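Local coordinates for carboxysome shell vertex protein CcmL (Synechocystis sp., PDB 2QW7) that probably forms the pentameric vertices of the carboxysome shell and is thought to curve the otherwise flat hexagonal layers that enclose RuBisCO, at residues A[28-33]-A[52-57]. Residues are numbered along the deposited sequence; the frame is centred on the assembly and turned at random.
Sequences QFLDTK and NEWVLV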
ATOM      1  N   GLN A  28       9.784  14.947   0.756  1.00 24.91           N
ATOM      2  CA  GLN A  28       9.152  14.888  -0.577  1.00 21.72           C
ATOM      3  C   GLN A  28       9.794  13.835  -1.467  1.00 26.44           C
ATOM      4  O   GLN A  28      11.034  13.782  -1.607  1.00 28.43           O
ATOM      5  CB  GLN A  28       9.323  16.211  -1.282  1.00 26.19           C
ATOM      6  CG  GLN A  28       8.677  16.227  -2.687  1.00 24.13           C
ATOM      7  CD  GLN A  28       8.378  17.603  -3.109  1.00 22.81           C
ATOM      8  OE1 GLN A  28       9.212  18.512  -3.028  1.00 26.05           O
ATOM      9  NE2 GLN A  28       7.191  17.778  -3.635  1.00 37.28           N
ATOM     10  N   PHE A  29       8.976  12.998  -2.101  1.00 27.70           N
ATOM     11  CA  PHE A  29       9.540  11.953  -2.951  1.00 25.31           C
ATOM     12  C   PHE A  29      10.103  12.471  -4.272  1.00 30.16           C
ATOM     13  O   PHE A  29       9.676  13.545  -4.857  1.00 26.38           O
ATOM     14  CB  PHE A  29       8.524  10.875  -3.251  1.00 31.23           C
ATOM     15  CG  PHE A  29       8.162   9.988  -2.059  1.00 29.39           C
ATOM     16  CD1 PHE A  29       6.911   9.449  -1.972  1.00 25.32           C
ATOM     17  CD2 PHE A  29       9.089   9.630  -1.093  1.00 30.16           C
ATOM     18  CE1 PHE A  29       6.589   8.540  -0.913  1.00 33.32           C
ATOM     19  CE2 PHE A  29       8.724   8.796  -0.008  1.00 31.71           C
ATOM     20  CZ  PHE A  29       7.478   8.231   0.074  1.00 21.69           C
ATOM     21  N   LEU A  30      11.124  11.704  -4.701  1.00 29.55           N
ATOM     22  CA  LEU A  30      11.858  11.982  -5.942  1.00 27.38           C
ATOM     23  C   LEU A  30      11.685  10.856  -6.970  1.00 29.34           C
ATOM     24  O   LEU A  30      11.587   9.705  -6.655  1.00 25.29           O
ATOM     25  CB  LEU A  30      13.336  12.114  -5.634  1.00 26.56           C
ATOM     26  CG  LEU A  30      13.930  13.448  -5.209  1.00 23.84           C
ATOM     27  CD1 LEU A  30      13.196  14.041  -4.079  1.00 27.34           C
ATOM     28  CD2 LEU A  30      15.361  13.210  -4.881  1.00 15.90           C
ATOM     29  N   ASP A  31      11.686  11.183  -8.247  1.00 32.04           N
ATOM     30  CA  ASP A  31      11.573  10.099  -9.213  1.00 33.02           C
ATOM     31  C   ASP A  31      12.970   9.521  -9.602  1.00 34.55           C
ATOM     32  O   ASP A  31      13.977   9.829  -8.964  1.00 34.29           O
ATOM     33  CB  ASP A  31      10.741  10.577 -10.424  1.00 26.60           C
ATOM     34  CG  ASP A  31      11.436  11.528 -11.208  1.00 22.13           C
ATOM     35  OD1 ASP A  31      12.693  11.473 -11.138  1.00 22.86           O
ATOM     36  OD2 ASP A  31      10.732  12.297 -11.896  1.00 27.57           O
ATOM     37  N   THR A  32      13.016   8.691 -10.651  1.00 36.13           N
ATOM     38  CA  THR A  32      14.274   8.074 -11.119  1.00 35.52           C
ATOM     39  C   THR A  32      15.189   9.082 -11.818  1.00 37.80           C
ATOM     40  O   THR A  32      16.340   8.768 -12.077  1.00 38.43           O
ATOM     41  CB  THR A  32      14.142   6.912 -12.140  1.00 35.33           C
ATOM     42  OG1 THR A  32      13.478   7.401 -13.305  1.00 40.39           O
ATOM     43  CG2 THR A  32      13.412   5.713 -11.564  1.00 35.33           C
ATOM     44  N   LYS A  33      14.687  10.263 -12.163  1.00 38.45           N
ATOM     45  CA  LYS A  33      15.543  11.299 -12.738  1.00 39.25           C
ATOM     46  C   LYS A  33      15.845  12.389 -11.716  1.00 38.61           C
ATOM     47  O   LYS A  33      16.149  13.516 -12.073  1.00 36.77           O
ATOM     48  CB  LYS A  33      14.897  11.954 -13.970  1.00 42.51           C
ATOM     49  CG  LYS A  33      14.666  10.971 -15.078  1.00 44.20           C
ATOM     50  CD  LYS A  33      13.994  11.604 -16.256  1.00 44.85           C
ATOM     51  CE  LYS A  33      14.012  10.630 -17.429  1.00 45.49           C
ATOM     52  NZ  LYS A  33      15.412  10.251 -17.777  1.00 44.70           N
ATOM     53  N   ASN A  52      17.177  19.607   2.607  1.00 23.43           N
ATOM     54  CA  ASN A  52      17.695  19.429   1.246  1.00 25.85           C
ATOM     55  C   ASN A  52      18.558  18.219   0.947  1.00 28.03           C
ATOM     56  O   ASN A  52      18.853  17.981  -0.233  1.00 28.80           O
ATOM     57  CB  ASN A  52      18.375  20.725   0.816  1.00 25.81           C
ATOM     58  CG  ASN A  52      17.402  21.841   0.762  1.00 23.16           C
ATOM     59  OD1 ASN A  52      16.205  21.625   0.476  1.00 22.06           O
ATOM     60  ND2 ASN A  52      17.867  23.034   1.065  1.00 22.10           N
ATOM     61  N   GLU A  53      18.886  17.445   2.001  1.00 26.80           N
ATOM     62  CA  GLU A  53      19.624  16.204   1.843  1.00 23.98           C
ATOM     63  C   GLU A  53      18.689  15.175   1.182  1.00 24.09           C
ATOM     64  O   GLU A  53      17.470  15.186   1.378  1.00 24.19           O
ATOM     65  CB  GLU A  53      20.192  15.712   3.197  1.00 28.59           C
ATOM     66  CG  GLU A  53      21.530  16.399   3.775  1.00 23.72           C
ATOM     67  CD  GLU A  53      22.252  15.482   4.869  1.00 27.91           C
ATOM     68  OE1 GLU A  53      21.583  15.039   5.833  1.00 21.06           O
ATOM     69  OE2 GLU A  53      23.494  15.225   4.805  1.00 23.83           O
ATOM     70  N   TRP A  54      19.265  14.323   0.342  1.00 26.69           N
ATOM     71  CA  TRP A  54      18.577  13.205  -0.309  1.00 22.61           C
ATOM     72  C   TRP A  54      18.664  12.030   0.629  1.00 24.38           C
ATOM     73  O   TRP A  54      19.738  11.714   1.167  1.00 23.15           O
ATOM     74  CB  TRP A  54      19.221  12.789  -1.616  1.00 24.23           C
ATOM     75  CG  TRP A  54      18.935  13.662  -2.748  1.00 25.12           C
ATOM     76  CD1 TRP A  54      18.743  15.016  -2.726  1.00 26.81           C
ATOM     77  CD2 TRP A  54      18.828  13.265  -4.118  1.00 27.74           C
ATOM     78  NE1 TRP A  54      18.495  15.489  -4.018  1.00 24.75           N
ATOM     79  CE2 TRP A  54      18.538  14.426  -4.880  1.00 26.13           C
ATOM     80  CE3 TRP A  54      18.927  12.040  -4.774  1.00 28.87           C
ATOM     81  CZ2 TRP A  54      18.385  14.391  -6.261  1.00 26.34           C
ATOM     82  CZ3 TRP A  54      18.760  12.010  -6.144  1.00 26.00           C
ATOM     83  CH2 TRP A  54      18.494  13.177  -6.869  1.00 27.24           C
ATOM     84  N   VAL A  55      17.534  11.330   0.768  1.00 25.91           N
ATOM     85  CA  VAL A  55      17.404  10.290   1.767  1.00 23.18           C
ATOM     86  C   VAL A  55      16.628   9.069   1.278  1.00 26.60           C
ATOM     87  O   VAL A  55      15.917   9.101   0.268  1.00 23.27           O
ATOM     88  CB  VAL A  55      16.737  10.961   3.031  1.00 23.46           C
ATOM     89  CG1 VAL A  55      17.401  12.347   3.340  1.00 17.12           C
ATOM     90  CG2 VAL A  55      15.272  11.184   2.841  1.00 20.72           C
ATOM     91  N   LEU A  56      16.787   7.978   2.035  1.00 27.64           N
ATOM     92  CA  LEU A  56      16.054   6.722   1.799  1.00 26.74           C
ATOM     93  C   LEU A  56      14.910   6.617   2.758  1.00 27.61           C
ATOM     94  O   LEU A  56      15.155   6.581   3.972  1.00 28.26           O
ATOM     95  CB  LEU A  56      16.899   5.490   2.056  1.00 28.26           C
ATOM     96  CG  LEU A  56      17.972   5.475   0.986  1.00 34.15           C
ATOM     97  CD1 LEU A  56      18.643   4.130   1.251  1.00 29.06           C
ATOM     98  CD2 LEU A  56      17.443   5.795  -0.508  1.00 22.30           C
ATOM     99  N   VAL A  57      13.704   6.442   2.185  1.00 27.89           N
ATOM    100  CA  VAL A  57      12.440   6.370   2.932  1.00 27.35           C
ATOM    101  C   VAL A  57      11.866   4.962   2.893  1.00 26.64           C
ATOM    102  O   VAL A  57      11.533   4.461   1.837  1.00 28.31           O
ATOM    103  CB  VAL A  57      11.340   7.309   2.249  1.00 30.48           C
ATOM    104  CG1 VAL A  57      10.052   7.239   3.039  1.00 25.42           C
ATOM    105  CG2 VAL A  57      11.835   8.848   2.002  1.00 24.54           C
TER
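L30 lays its CD2 methyl over one face of the W54 indole, above the six-membered ring. L30 CD2 sits 3.4 Å from the centroid of that ring and only 9° off its normal, a CH-pi contact close to head-on. CG of W54 lies beside the backbone N and anti to the carbonyl carbon (chi1 -77°), which swings the indole from its own strand toward L30. The two side chains cross at about a right angle, and CD2 is the leucine atom that touches the indole. Y93 stacks on the same tryptophan, and V85 of strand 76-86 packs against it.

Strands 24-30 and 54-59 both pair antiparallel with strand 2-11, which runs between them in a closed five-stranded barrel, consistent with the OB-like fold of the EutN/CcmL family. They are therefore next-nearest neighbours, and at this level they meet through side chains rather than backbone bonds, with F29 and V57 nearest at 8.6 Å between CA atoms. F29 brings the edge of its ring to V57: F29 CE2 lies 3.7 Å from V57 CG1, which is near the ring plane. CE2 is equally close to CG2 of V57, so both valine methyls meet this ring corner. A4 of strand 2-11 touches V57, while R39 and E41 of strand 39-45 pack on F29. Just beyond L30, whose carbonyl oxygen accepts a hydrogen bond from Y40 OH of a neighbouring subunit, the chain leaves the strand in an Asx turn, D31 OD1 accepting from the backbone N of K33 and also from that of Q35.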